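Cytosine deaminase (Klebsiella pneumoniae, PDB 4R85) catalyses the hydrolytic deamination of cytosine and probably of 5-methylcytosine, in a metal site that holds iron(II). Local coordinates at residues V118-D122 with P123-A127; Q136-A139 with D140-L144; A148-Q151 with E152-S156; T392-H396 with G397-L401. One frame throughout, in Å; residues are numbered along the deposited sequence.

Contact 1: residues V118-D122 with P123-A127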
ATOM      1  N   VAL A 118      16.568  17.900   8.222  1.00 14.12           N
ATOM      2  CA  VAL A 118      17.019  18.941   7.305  1.00 16.22           C
ATOM      3  C   VAL A 118      18.501  18.747   7.040  1.00 14.22           C
ATOM      4  O   VAL A 118      19.282  18.647   7.976  1.00 12.11           O
ATOM      5  CB  VAL A 118      16.838  20.351   7.896  1.00 18.23           C
ATOM      6  CG1 VAL A 118      17.225  21.421   6.853  1.00 15.04           C
ATOM      7  CG2 VAL A 118      15.420  20.542   8.366  1.00 25.71           C
ATOM      8  N   ASP A 119      18.887  18.704   5.766  1.00 14.73           N
ATOM      9  CA  ASP A 119      20.281  18.486   5.394  1.00 17.90           C
ATOM     10  C   ASP A 119      21.132  19.691   5.816  1.00 18.51           C
ATOM     11  O   ASP A 119      20.904  20.809   5.357  1.00 18.80           O
ATOM     12  CB  ASP A 119      20.372  18.227   3.883  1.00 14.37           C
ATOM     13  CG  ASP A 119      21.788  17.963   3.397  1.00 17.45           C
ATOM     14  OD1 ASP A 119      21.959  17.876   2.159  1.00 18.31           O
ATOM     15  OD2 ASP A 119      22.724  17.836   4.219  1.00 13.97           O
ATOM     16  N   VAL A 120      22.096  19.459   6.706  1.00 12.64           N
ATOM     17  CA  VAL A 120      22.968  20.540   7.174  1.00 14.71           C
ATOM     18  C   VAL A 120      24.369  20.439   6.563  1.00 15.94           C
ATOM     19  O   VAL A 120      25.249  21.230   6.886  1.00 17.72           O
ATOM     20  CB  VAL A 120      23.057  20.611   8.718  1.00 18.10           C
ATOM     21  CG1 VAL A 120      21.673  20.860   9.323  1.00 17.94           C
ATOM     22  CG2 VAL A 120      23.665  19.337   9.292  1.00 14.56           C
ATOM     23  N   THR A 121      24.577  19.468   5.677  1.00 14.44           N
ATOM     24  CA  THR A 121      25.782  19.482   4.851  1.00 17.00           C
ATOM     25  C   THR A 121      25.518  20.412   3.668  1.00 20.81           C
ATOM     26  O   THR A 121      25.496  20.010   2.501  1.00 22.56           O
ATOM     27  CB  THR A 121      26.249  18.078   4.417  1.00 21.02           C
ATOM     28  OG1 THR A 121      25.151  17.349   3.855  1.00 25.40           O
ATOM     29  CG2 THR A 121      26.814  17.307   5.626  1.00 12.42           C
ATOM     30  N   ASP A 122      25.287  21.671   4.017  1.00 22.60           N
ATOM     31  CA  ASP A 122      25.012  22.745   3.071  1.00 22.25           C
ATOM     32  C   ASP A 122      25.535  23.992   3.770  1.00 21.39           C
ATOM     33  O   ASP A 122      24.989  24.424   4.782  1.00 23.85           O
ATOM     34  CB  ASP A 122      23.502  22.841   2.788  1.00 22.15           C
ATOM     35  CG  ASP A 122      23.153  23.918   1.749  1.00 28.70           C
ATOM     36  OD1 ASP A 122      24.009  24.775   1.454  1.00 30.25           O
ATOM     37  OD2 ASP A 122      22.013  23.908   1.222  1.00 29.06           O
ATOM     38  N   PRO A 123      26.631  24.559   3.252  1.00 28.36           N
ATOM     39  CA  PRO A 123      27.288  25.674   3.941  1.00 25.98           C
ATOM     40  C   PRO A 123      26.384  26.900   4.109  1.00 23.99           C
ATOM     41  O   PRO A 123      26.667  27.739   4.960  1.00 24.46           O
ATOM     42  CB  PRO A 123      28.483  25.989   3.032  1.00 27.39           C
ATOM     43  CG  PRO A 123      28.760  24.695   2.339  1.00 27.91           C
ATOM     44  CD  PRO A 123      27.405  24.092   2.089  1.00 26.91           C
ATOM     45  N   SER A 124      25.310  26.993   3.329  1.00 18.17           N
ATOM     46  CA  SER A 124      24.394  28.132   3.441  1.00 20.59           C
ATOM     47  C   SER A 124      23.393  27.941   4.584  1.00 18.46           C
ATOM     48  O   SER A 124      22.843  28.918   5.100  1.00 21.45           O
ATOM     49  CB  SER A 124      23.626  28.334   2.127  1.00 21.14           C
ATOM     50  OG  SER A 124      22.728  27.254   1.910  1.00 22.93           O
ATOM     51  N   LEU A 125      23.165  26.681   4.962  1.00 18.02           N
ATOM     52  CA  LEU A 125      22.114  26.313   5.917  1.00 20.73           C
ATOM     53  C   LEU A 125      20.772  26.975   5.586  1.00 21.89           C
ATOM     54  O   LEU A 125      19.982  27.293   6.478  1.00 20.02           O
ATOM     55  CB  LEU A 125      22.544  26.620   7.357  1.00 17.06           C
ATOM     56  CG  LEU A 125      23.746  25.782   7.811  1.00 15.86           C
ATOM     57  CD1 LEU A 125      24.230  26.182   9.199  1.00 24.05           C
ATOM     58  CD2 LEU A 125      23.412  24.303   7.760  1.00 17.00           C
ATOM     59  N   ALA A 126      20.525  27.168   4.293  1.00 19.66           N
ATOM     60  CA  ALA A 126      19.341  27.881   3.821  1.00 22.58           C
ATOM     61  C   ALA A 126      18.027  27.188   4.198  1.00 18.24           C
ATOM     62  O   ALA A 126      17.099  27.836   4.696  1.00 20.98           O
ATOM     63  CB  ALA A 126      19.420  28.086   2.310  1.00 24.44           C
ATOM     64  N   ALA A 127      17.940  25.883   3.952  1.00 19.51           N
ATOM     65  CA  ALA A 127      16.726  25.140   4.277  1.00 20.06           C
ATOM     66  C   ALA A 127      16.476  25.134   5.784  1.00 18.97           C
ATOM     67  O   ALA A 127      15.330  25.207   6.233  1.00 20.88           O
ATOM     68  CB  ALA A 127      16.811  23.708   3.760  1.00 20.68           C
TER
HETATM   69  O   HOH W   1      20.076  23.955   2.808  1.00 22.23           O
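In the turn that carries strand 111-119 of the amidohydrolase barrel into helix 126-137, Asp122 meets Ser124 and Leu125 and supplies most of the polar grip. Its CG is anti to the backbone N (chi1 -177°), which carries the carboxylate forward over the residues that follow. There Asp122 OD1 accepts twice from Ser124, from OG at 2.8 Å and from the backbone N at 3.2 Å. Both donors come from the same face of the carboxylate, well out of its plane. The other oxygen, Asp122 OD2, accepts a hydrogen bond from a water at 2.5 Å, and that water accepts in turn from Ala127 N, in the first turn of the helix. Ser124 OG also receives Ala126 N, an ST turn, while the backbone closes a type I turn with Leu125 N bonded to Asp122 O at 2.9 Å. The water bridge and the bond from Ala126 N tie the connection to the start of the helix.

The apolar side is simpler. Leu125, at the N-cap position, brings its CD2 branch against Val120 CB at 3.8 Å, the two side chains crossing at a slant, and helix 160-170 packs on both. Val118 sends CG1 to Ala127 CB at 3.9 Å, so that Val118, near the strand's end, packs on the helix it leads into. On the strand side Asp119 OD2 accepts Thr121 N, an Asx turn, and, on the syn lone pair of that oxygen, Thr121 OG1 at 2.5 Å; Lys87 pairs with Asp119 OD1. A strand end passing through Asx, type I and ST turns into its helix is here the first half of a beta-alpha-beta unit of a TIM barrel.

Contact 2: residues Q136-A139 with D140-L144; sequences QEAA and DLIDL
Ala138 O is the acceptor on which the chain turns from the end of helix 126-137 toward strand 143-149, and two backbone donors, Leu141 N and Ile142 N, share it. Leu141 N reaches Ala138 O at 2.9 Å from above the carbonyl plane, whereas Ile142 N, also 2.9 Å from Ala138 O, lies nearly along the C=O axis with an N-H...O angle of 164°. A weaker polar contact adds to this pair: Ala139 CA sits 3.4 Å from Ile142 O in a fairly straight CA-H...O approach.

Apolar contact is slight, a single pair of Ile142 CG1 and Ala138 CB at 4.4 Å. Ile142 holds CG1 between its backbone N and carbonyl carbon (chi1 66°), which also lays that branch 3.6 Å from Ala138 O; with Leu141 CB it packs carbon round the carbonyl oxygen. Val114 of the neighbouring strand and Ile103 of helix 92-108 pack on the same isoleucine.

Charge enters at Asp140, whose OD1 lies 3.3 Å from Glu137 O; both are acceptors, so no bond joins them. The side chain of Glu137 points away, to a salt bridge with Arg96. Within the contact, then, the turn rests on two main-chain bonds that share one carbonyl oxygen.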
ATOM      1  N   GLN A 136       7.518  28.191  13.349  1.00 24.66           N
ATOM      2  CA  GLN A 136       6.698  29.211  13.988  1.00 25.73           C
ATOM      3  C   GLN A 136       5.463  29.526  13.154  1.00 25.76           C
ATOM      4  O   GLN A 136       4.361  29.650  13.683  1.00 26.70           O
ATOM      5  CB  GLN A 136       7.509  30.491  14.224  1.00 33.40           C
ATOM      6  CG  GLN A 136       8.770  30.280  15.051  1.00 39.51           C
ATOM      7  CD  GLN A 136       8.484  29.608  16.385  1.00 49.96           C
ATOM      8  OE1 GLN A 136       7.560  29.998  17.103  1.00 58.91           O
ATOM      9  NE2 GLN A 136       9.272  28.586  16.721  1.00 45.06           N
ATOM     10  N   GLU A 137       5.656  29.642  11.843  1.00 27.06           N
ATOM     11  CA  GLU A 137       4.581  30.017  10.930  1.00 27.26           C
ATOM     12  C   GLU A 137       3.462  28.976  10.897  1.00 27.00           C
ATOM     13  O   GLU A 137       2.286  29.327  10.783  1.00 27.63           O
ATOM     14  CB  GLU A 137       5.137  30.230   9.517  1.00 27.48           C
ATOM     15  CG  GLU A 137       4.090  30.626   8.484  1.00 34.18           C
ATOM     16  CD  GLU A 137       4.697  31.011   7.141  1.00 39.53           C
ATOM     17  OE1 GLU A 137       5.882  30.685   6.898  1.00 37.39           O
ATOM     18  OE2 GLU A 137       3.982  31.638   6.327  1.00 38.11           O
ATOM     19  N   ALA A 138       3.828  27.701  10.995  1.00 21.59           N
ATOM     20  CA  ALA A 138       2.845  26.623  10.875  1.00 19.85           C
ATOM     21  C   ALA A 138       2.394  26.022  12.211  1.00 21.30           C
ATOM     22  O   ALA A 138       1.742  24.975  12.231  1.00 22.53           O
ATOM     23  CB  ALA A 138       3.362  25.529   9.935  1.00 17.44           C
ATOM     24  N   ALA A 139       2.722  26.689  13.315  1.00 22.58           N
ATOM     25  CA  ALA A 139       2.349  26.208  14.648  1.00 25.20           C
ATOM     26  C   ALA A 139       0.833  26.086  14.843  1.00 23.70           C
ATOM     27  O   ALA A 139       0.376  25.312  15.680  1.00 26.30           O
ATOM     28  CB  ALA A 139       2.955  27.101  15.730  1.00 25.70           C
ATOM     29  N   ASP A 140       0.059  26.842  14.066  1.00 22.49           N
ATOM     30  CA  ASP A 140      -1.398  26.746  14.121  1.00 27.21           C
ATOM     31  C   ASP A 140      -1.900  25.405  13.574  1.00 26.72           C
ATOM     32  O   ASP A 140      -3.038  25.008  13.834  1.00 24.15           O
ATOM     33  CB  ASP A 140      -2.057  27.909  13.368  1.00 31.34           C
ATOM     34  CG  ASP A 140      -1.597  28.009  11.922  1.00 47.06           C
ATOM     35  OD1 ASP A 140      -0.430  27.665  11.641  1.00 46.90           O
ATOM     36  OD2 ASP A 140      -2.399  28.437  11.063  1.00 57.07           O
ATOM     37  N   LEU A 141      -1.045  24.712  12.824  1.00 23.58           N
ATOM     38  CA  LEU A 141      -1.395  23.415  12.249  1.00 18.41           C
ATOM     39  C   LEU A 141      -0.676  22.255  12.929  1.00 23.68           C
ATOM     40  O   LEU A 141      -1.273  21.215  13.203  1.00 23.54           O
ATOM     41  CB  LEU A 141      -1.075  23.391  10.745  1.00 22.08           C
ATOM     42  CG  LEU A 141      -1.710  24.502   9.894  1.00 23.65           C
ATOM     43  CD1 LEU A 141      -1.332  24.345   8.422  1.00 23.27           C
ATOM     44  CD2 LEU A 141      -3.225  24.527  10.058  1.00 24.23           C
ATOM     45  N   ILE A 142       0.621  22.416  13.174  1.00 24.25           N
ATOM     46  CA  ILE A 142       1.434  21.298  13.639  1.00 19.63           C
ATOM     47  C   ILE A 142       2.468  21.716  14.674  1.00 20.26           C
ATOM     48  O   ILE A 142       2.815  22.887  14.790  1.00 21.32           O
ATOM     49  CB  ILE A 142       2.232  20.666  12.474  1.00 20.62           C
ATOM     50  CG1 ILE A 142       3.262  21.669  11.945  1.00 19.20           C
ATOM     51  CG2 ILE A 142       1.304  20.177  11.370  1.00 19.88           C
ATOM     52  CD1 ILE A 142       4.159  21.123  10.829  1.00 21.20           C
ATOM     53  N   ASP A 143       2.966  20.733  15.416  1.00 18.73           N
ATOM     54  CA  ASP A 143       4.130  20.931  16.262  1.00 20.25           C
ATOM     55  C   ASP A 143       5.321  20.295  15.546  1.00 20.88           C
ATOM     56  O   ASP A 143       5.400  19.071  15.419  1.00 17.63           O
ATOM     57  CB  ASP A 143       3.916  20.290  17.637  1.00 20.47           C
ATOM     58  CG  ASP A 143       2.833  20.989  18.444  1.00 32.47           C
ATOM     59  OD1 ASP A 143       1.681  20.497  18.476  1.00 37.83           O
ATOM     60  OD2 ASP A 143       3.138  22.037  19.041  1.00 37.07           O
ATOM     61  N   LEU A 144       6.237  21.132  15.068  1.00 20.00           N
ATOM     62  CA  LEU A 144       7.346  20.657  14.242  1.00 19.21           C
ATOM     63  C   LEU A 144       8.644  20.490  15.030  1.00 20.85           C
ATOM     64  O   LEU A 144       9.089  21.421  15.697  1.00 23.21           O
ATOM     65  CB  LEU A 144       7.578  21.636  13.084  1.00 15.67           C
ATOM     66  CG  LEU A 144       8.668  21.285  12.063  1.00 14.03           C
ATOM     67  CD1 LEU A 144       8.323  19.981  11.342  1.00 13.46           C
ATOM     68  CD2 LEU A 144       8.840  22.430  11.061  1.00 21.32           C
TER

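Contact 3: residues A148-Q151 with E152-S156. With 17E (5-methylcytosine), chain G.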
ATOM      1  N   ALA A 148      18.956  18.150  12.774  1.00 12.07           N
ATOM      2  CA  ALA A 148      20.166  18.460  12.011  1.00 16.17           C
ATOM      3  C   ALA A 148      20.740  17.191  11.392  1.00 15.09           C
ATOM      4  O   ALA A 148      21.444  16.427  12.049  1.00 16.18           O
ATOM      5  CB  ALA A 148      21.201  19.125  12.893  1.00 16.15           C
ATOM      6  N   PHE A 149      20.448  16.990  10.113  1.00 12.67           N
ATOM      7  CA  PHE A 149      20.762  15.753   9.411  1.00 12.59           C
ATOM      8  C   PHE A 149      21.922  16.017   8.455  1.00 12.79           C
ATOM      9  O   PHE A 149      21.780  16.798   7.519  1.00 13.74           O
ATOM     10  CB  PHE A 149      19.526  15.299   8.621  1.00 10.88           C
ATOM     11  CG  PHE A 149      19.782  14.152   7.667  1.00 10.54           C
ATOM     12  CD1 PHE A 149      20.373  12.977   8.106  1.00 13.86           C
ATOM     13  CD2 PHE A 149      19.409  14.248   6.339  1.00 15.76           C
ATOM     14  CE1 PHE A 149      20.600  11.922   7.233  1.00 14.37           C
ATOM     15  CE2 PHE A 149      19.628  13.202   5.459  1.00 18.55           C
ATOM     16  CZ  PHE A 149      20.223  12.036   5.902  1.00 14.38           C
ATOM     17  N   PRO A 150      23.084  15.399   8.714  1.00 13.46           N
ATOM     18  CA  PRO A 150      24.264  15.634   7.872  1.00 14.30           C
ATOM     19  C   PRO A 150      24.270  14.656   6.696  1.00 12.79           C
ATOM     20  O   PRO A 150      24.991  13.663   6.733  1.00 12.06           O
ATOM     21  CB  PRO A 150      25.423  15.334   8.818  1.00 11.58           C
ATOM     22  CG  PRO A 150      24.861  14.244   9.737  1.00 13.39           C
ATOM     23  CD  PRO A 150      23.372  14.512   9.861  1.00 14.46           C
ATOM     24  N   GLN A 151      23.469  14.944   5.673  1.00 13.19           N
ATOM     25  CA  GLN A 151      23.289  14.032   4.539  1.00 16.33           C
ATOM     26  C   GLN A 151      24.585  13.482   3.949  1.00 15.87           C
ATOM     27  O   GLN A 151      24.681  12.295   3.621  1.00 12.16           O
ATOM     28  CB  GLN A 151      22.508  14.728   3.427  1.00 12.20           C
ATOM     29  CG  GLN A 151      22.366  13.907   2.156  1.00 11.09           C
ATOM     30  CD  GLN A 151      21.428  12.727   2.353  1.00 12.77           C
ATOM     31  OE1 GLN A 151      20.218  12.848   2.171  1.00 16.61           O
ATOM     32  NE2 GLN A 151      21.981  11.587   2.743  1.00 14.36           N
ATOM     33  N   GLU A 152      25.583  14.340   3.787  1.00 13.36           N
ATOM     34  CA  GLU A 152      26.802  13.878   3.133  1.00 13.45           C
ATOM     35  C   GLU A 152      27.893  13.466   4.121  1.00 14.69           C
ATOM     36  O   GLU A 152      29.057  13.293   3.752  1.00 18.47           O
ATOM     37  CB  GLU A 152      27.276  14.904   2.097  1.00 13.17           C
ATOM     38  CG  GLU A 152      26.220  15.047   0.997  1.00 21.17           C
ATOM     39  CD  GLU A 152      26.666  15.890  -0.171  1.00 28.38           C
ATOM     40  OE1 GLU A 152      25.849  16.711  -0.647  1.00 24.31           O
ATOM     41  OE2 GLU A 152      27.820  15.725  -0.612  1.00 32.19           O
ATOM     42  N   GLY A 153      27.500  13.284   5.377  1.00 15.63           N
ATOM     43  CA  GLY A 153      28.417  12.791   6.384  1.00 12.99           C
ATOM     44  C   GLY A 153      28.947  13.874   7.296  1.00 19.71           C
ATOM     45  O   GLY A 153      29.115  15.029   6.894  1.00 21.83           O
ATOM     46  N   ILE A 154      29.195  13.496   8.543  1.00 15.49           N
ATOM     47  CA  ILE A 154      29.845  14.371   9.508  1.00 15.41           C
ATOM     48  C   ILE A 154      31.360  14.404   9.279  1.00 17.33           C
ATOM     49  O   ILE A 154      31.975  15.475   9.223  1.00 19.52           O
ATOM     50  CB  ILE A 154      29.554  13.888  10.950  1.00 18.67           C
ATOM     51  CG1 ILE A 154      28.059  14.006  11.234  1.00 18.76           C
ATOM     52  CG2 ILE A 154      30.369  14.684  11.965  1.00 20.37           C
ATOM     53  CD1 ILE A 154      27.638  13.460  12.588  1.00 17.50           C
ATOM     54  N   GLU A 155      31.963  13.227   9.154  1.00 13.13           N
ATOM     55  CA  GLU A 155      33.415  13.125   9.073  1.00 13.27           C
ATOM     56  C   GLU A 155      33.879  13.195   7.627  1.00 20.56           C
ATOM     57  O   GLU A 155      35.062  13.364   7.362  1.00 24.52           O
ATOM     58  CB  GLU A 155      33.901  11.798   9.682  1.00 12.90           C
ATOM     59  CG  GLU A 155      33.268  11.406  11.011  1.00 13.95           C
ATOM     60  CD  GLU A 155      33.782  12.239  12.189  1.00 26.87           C
ATOM     61  OE1 GLU A 155      33.780  11.717  13.321  1.00 28.79           O
ATOM     62  OE2 GLU A 155      34.189  13.409  11.994  1.00 29.62           O
ATOM     63  N   SER A 156      32.933  13.055   6.702  1.00 24.67           N
ATOM     64  CA  SER A 156      33.256  12.839   5.292  1.00 33.84           C
ATOM     65  C   SER A 156      32.939  14.056   4.407  1.00 35.10           C
ATOM     66  O   SER A 156      33.160  14.025   3.195  1.00 43.36           O
ATOM     67  CB  SER A 156      32.507  11.597   4.782  1.00 33.82           C
ATOM     68  OG  SER A 156      32.626  10.496   5.693  1.00 25.61           O
TER
HETATM   69  N1  17E G 501      18.452  10.836   2.615  1.00 12.92           N
HETATM   70  C2  17E G 501      18.773   9.644   3.119  1.00 13.67           C
HETATM   71  O2  17E G 501      20.072   9.394   3.481  1.00 13.81           O
HETATM   72  N3  17E G 501      17.858   8.684   3.287  1.00 15.01           N
HETATM   73  C4  17E G 501      16.578   8.897   2.939  1.00 19.47           C
HETATM   74  N4  17E G 501      15.610   7.864   3.121  1.00 20.70           N
HETATM   75  C5  17E G 501      16.194  10.130   2.408  1.00 13.49           C
HETATM   76  C6  17E G 501      17.179  11.102   2.257  1.00 14.79           C
HETATM   77  CM5 17E G 501      14.772  10.386   2.020  1.00 14.00           C
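Gln151 and Glu152 adjoin in the loop beyond strand 143-149, and the first of them grips 5-methylcytosine with both ends of its amide. Gln151 OE1 accepts from N1 of the ligand at 2.7 Å in an almost straight bond (172°), and Gln151 NE2 donates to the ligand O2 at 3.0 Å. These paired bonds read the N1-H and O2 edge of the base and fix the rotation of the amide. Around the base, Glu212 and Asp308 add further hydrogen bonds. Gln151 CG stands anti to the backbone N and the chain then bends at chi2 (70°), bringing the amide round to the base. Beside it, the ring of Phe149 presents its edge, CZ lying 3.6 Å from the ligand O2 near the ring plane, while Gln151 N sits over one face.

Further out, a type I turn from Pro150 to Gly153 holds the glutamine's backbone, with Gly153 N bonded to Pro150 O at 2.9 Å. Pro150 CG packs on Ile154 CG1 at 3.5 Å, the two side chains crossing, and helix 160-170 lies against both. The positive phi of Gly153 suits a residue without a side chain. Glu152 turns its carboxylate to Lys87, and its N is bonded to Thr121 OG1. The substrate pocket is built from loops at the C-terminal ends of the barrel strands, as is usual in TIM barrels, the amidohydrolases among them.

Contact 4: residues T392-H396 with G397-L401; sequences TSIRH and GKVIL
Arg395 and Ile400 lie across each other on one face of a beta hairpin, strands 390-395 and 398-403, at the end of the large mixed sheet. Ile400 CD1 touches Arg395 CB at 3.8 Å and also nears Ser393 OG. That reach follows from its first torsion, which places CG1 between the backbone N and the carbonyl carbon (chi1 64°), leaning back over the partner strand. Arg395 runs out straight from CG to NE, and its guanidinium meets Ala139 O in a neighbouring turn and Asp143 at the start of the strand after it. The ring of His396 lies beside this chain: one face has Arg395 CG over its centre, and its CE1 stands 3.5 Å above the guanidinium plane of Arg395, toward the rim.

On the other face Ile394 and Val399 form a non-hydrogen-bonded pair, CG1 to CG2 at 4.3 Å, and Thr392 CG2 meets Val399 CG1 obliquely at 3.9 Å. Pro411 of the second subunit packs on Val399.

The backbone sets these directions. A type I' turn, Arg395 to Lys398, closes the hairpin, and Gly397 has a positive phi that suits a residue with no side chain. Arg395 N donates to Lys398 O at 2.9 Å and Lys398 N returns a bond to Arg395 O. Beyond them Ile400 and Leu401 stand opposite Ser393 alone, a classic beta bulge that shifts the register by one. At the bulge, Ser393 O takes Ile400 N at 2.8 Å in a nearly straight bond and Leu401 N in a weak one at 3.4 Å.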
ATOM      1  N   THR A 392     -12.814  15.022  11.168  1.00 22.33           N
ATOM      2  CA  THR A 392     -12.627  16.242  11.938  1.00 23.19           C
ATOM      3  C   THR A 392     -11.245  16.229  12.563  1.00 21.65           C
ATOM      4  O   THR A 392     -10.801  15.203  13.069  1.00 22.91           O
ATOM      5  CB  THR A 392     -13.675  16.364  13.060  1.00 28.24           C
ATOM      6  OG1 THR A 392     -14.986  16.137  12.525  1.00 33.83           O
ATOM      7  CG2 THR A 392     -13.625  17.750  13.687  1.00 29.57           C
ATOM      8  N   SER A 393     -10.552  17.359  12.493  1.00 19.90           N
ATOM      9  CA  SER A 393      -9.296  17.518  13.206  1.00 20.64           C
ATOM     10  C   SER A 393      -9.450  18.701  14.137  1.00 21.93           C
ATOM     11  O   SER A 393      -9.806  19.798  13.706  1.00 20.12           O
ATOM     12  CB  SER A 393      -8.132  17.751  12.247  1.00 20.92           C
ATOM     13  OG  SER A 393      -6.899  17.809  12.948  1.00 20.56           O
ATOM     14  N   ILE A 394      -9.197  18.458  15.417  1.00 20.22           N
ATOM     15  CA  ILE A 394      -9.310  19.485  16.438  1.00 20.60           C
ATOM     16  C   ILE A 394      -7.935  19.735  17.023  1.00 21.83           C
ATOM     17  O   ILE A 394      -7.206  18.800  17.339  1.00 18.44           O
ATOM     18  CB  ILE A 394     -10.300  19.065  17.542  1.00 20.03           C
ATOM     19  CG1 ILE A 394     -11.700  18.904  16.946  1.00 20.87           C
ATOM     20  CG2 ILE A 394     -10.324  20.090  18.676  1.00 20.72           C
ATOM     21  CD1 ILE A 394     -12.736  18.343  17.920  1.00 24.95           C
ATOM     22  N   ARG A 395      -7.569  21.001  17.141  1.00 25.81           N
ATOM     23  CA  ARG A 395      -6.254  21.354  17.647  1.00 26.18           C
ATOM     24  C   ARG A 395      -6.391  22.534  18.593  1.00 25.03           C
ATOM     25  O   ARG A 395      -6.977  23.549  18.234  1.00 23.36           O
ATOM     26  CB  ARG A 395      -5.323  21.706  16.491  1.00 26.77           C
ATOM     27  CG  ARG A 395      -3.974  22.221  16.930  1.00 19.45           C
ATOM     28  CD  ARG A 395      -3.044  22.329  15.748  1.00 24.00           C
ATOM     29  NE  ARG A 395      -1.773  22.938  16.113  1.00 22.27           N
ATOM     30  CZ  ARG A 395      -0.768  22.272  16.667  1.00 24.17           C
ATOM     31  NH1 ARG A 395      -0.899  20.980  16.938  1.00 21.97           N
ATOM     32  NH2 ARG A 395       0.365  22.897  16.958  1.00 24.53           N
ATOM     33  N   HIS A 396      -5.855  22.384  19.797  1.00 23.16           N
ATOM     34  CA  HIS A 396      -6.010  23.388  20.850  1.00 25.02           C
ATOM     35  C   HIS A 396      -7.482  23.765  21.076  1.00 27.43           C
ATOM     36  O   HIS A 396      -7.807  24.919  21.358  1.00 27.63           O
ATOM     37  CB  HIS A 396      -5.147  24.622  20.550  1.00 28.58           C
ATOM     38  CG  HIS A 396      -3.697  24.308  20.352  1.00 33.74           C
ATOM     39  ND1 HIS A 396      -2.834  25.152  19.684  1.00 40.33           N
ATOM     40  CD2 HIS A 396      -2.953  23.242  20.737  1.00 32.27           C
ATOM     41  CE1 HIS A 396      -1.625  24.618  19.663  1.00 38.84           C
ATOM     42  NE2 HIS A 396      -1.670  23.459  20.296  1.00 34.65           N
ATOM     43  N   GLY A 397      -8.369  22.781  20.942  1.00 26.16           N
ATOM     44  CA  GLY A 397      -9.777  22.973  21.233  1.00 28.16           C
ATOM     45  C   GLY A 397     -10.614  23.564  20.110  1.00 25.91           C
ATOM     46  O   GLY A 397     -11.796  23.825  20.300  1.00 32.21           O
ATOM     47  N   LYS A 398     -10.013  23.778  18.943  1.00 27.38           N
ATOM     48  CA  LYS A 398     -10.738  24.354  17.810  1.00 32.46           C
ATOM     49  C   LYS A 398     -10.705  23.413  16.615  1.00 31.83           C
ATOM     50  O   LYS A 398      -9.706  22.740  16.380  1.00 28.35           O
ATOM     51  CB  LYS A 398     -10.117  25.688  17.396  1.00 38.09           C
ATOM     52  CG  LYS A 398     -10.104  26.746  18.480  1.00 45.48           C
ATOM     53  CD  LYS A 398      -9.306  27.962  18.030  1.00 52.33           C
ATOM     54  CE  LYS A 398      -9.239  29.023  19.119  1.00 57.86           C
ATOM     55  NZ  LYS A 398      -8.318  30.136  18.743  1.00 60.04           N
ATOM     56  N   VAL A 399     -11.790  23.373  15.849  1.00 30.68           N
ATOM     57  CA  VAL A 399     -11.795  22.585  14.622  1.00 25.23           C
ATOM     58  C   VAL A 399     -10.925  23.258  13.566  1.00 24.73           C
ATOM     59  O   VAL A 399     -11.144  24.416  13.227  1.00 25.53           O
ATOM     60  CB  VAL A 399     -13.212  22.426  14.057  1.00 30.10           C
ATOM     61  CG1 VAL A 399     -13.181  21.530  12.827  1.00 26.15           C
ATOM     62  CG2 VAL A 399     -14.147  21.866  15.115  1.00 33.21           C
ATOM     63  N   ILE A 400      -9.928  22.543  13.054  1.00 20.61           N
ATOM     64  CA  ILE A 400      -9.069  23.110  12.017  1.00 23.81           C
ATOM     65  C   ILE A 400      -9.274  22.409  10.682  1.00 26.96           C
ATOM     66  O   ILE A 400      -8.731  22.827   9.656  1.00 24.88           O
ATOM     67  CB  ILE A 400      -7.578  23.066  12.409  1.00 24.28           C
ATOM     68  CG1 ILE A 400      -7.098  21.619  12.542  1.00 28.01           C
ATOM     69  CG2 ILE A 400      -7.346  23.851  13.695  1.00 23.57           C
ATOM     70  CD1 ILE A 400      -5.588  21.477  12.659  1.00 27.42           C
ATOM     71  N   LEU A 401     -10.063  21.340  10.702  1.00 27.35           N
ATOM     72  CA  LEU A 401     -10.424  20.624   9.483  1.00 25.50           C
ATOM     73  C   LEU A 401     -11.761  19.923   9.667  1.00 24.66           C
ATOM     74  O   LEU A 401     -12.006  19.290  10.686  1.00 22.81           O
ATOM     75  CB  LEU A 401      -9.349  19.596   9.110  1.00 24.79           C
ATOM     76  CG  LEU A 401      -9.606  18.670   7.909  1.00 26.79           C
ATOM     77  CD1 LEU A 401      -8.281  18.254   7.290  1.00 25.12           C
ATOM     78  CD2 LEU A 401     -10.426  17.414   8.262  1.00 20.92           C
TER

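In the fold
The first three contacts follow one beta-alpha-beta unit and the loop after it: contact 1 enters helix 126-137, contact 2 leaves it for strand 143-149, and contact 3 lies where that strand ends at the ligand. Contacts 1 and 3, centres about 10 Å apart, are joined where adjacent strands end, Val120 N bonding to Phe149 O at 2.8 Å; the side chain of Thr121 is about 9 Å from 5-methylcytosine. Contact 2, its centre about 27 Å from that of contact 3, instead joins contact 4 through Arg395, whose NH1 pairs with Asp143 OD1 at 3.0 Å. Contact 4, centred about 38 Å from contact 3, lies across the chain's centre from the pocket.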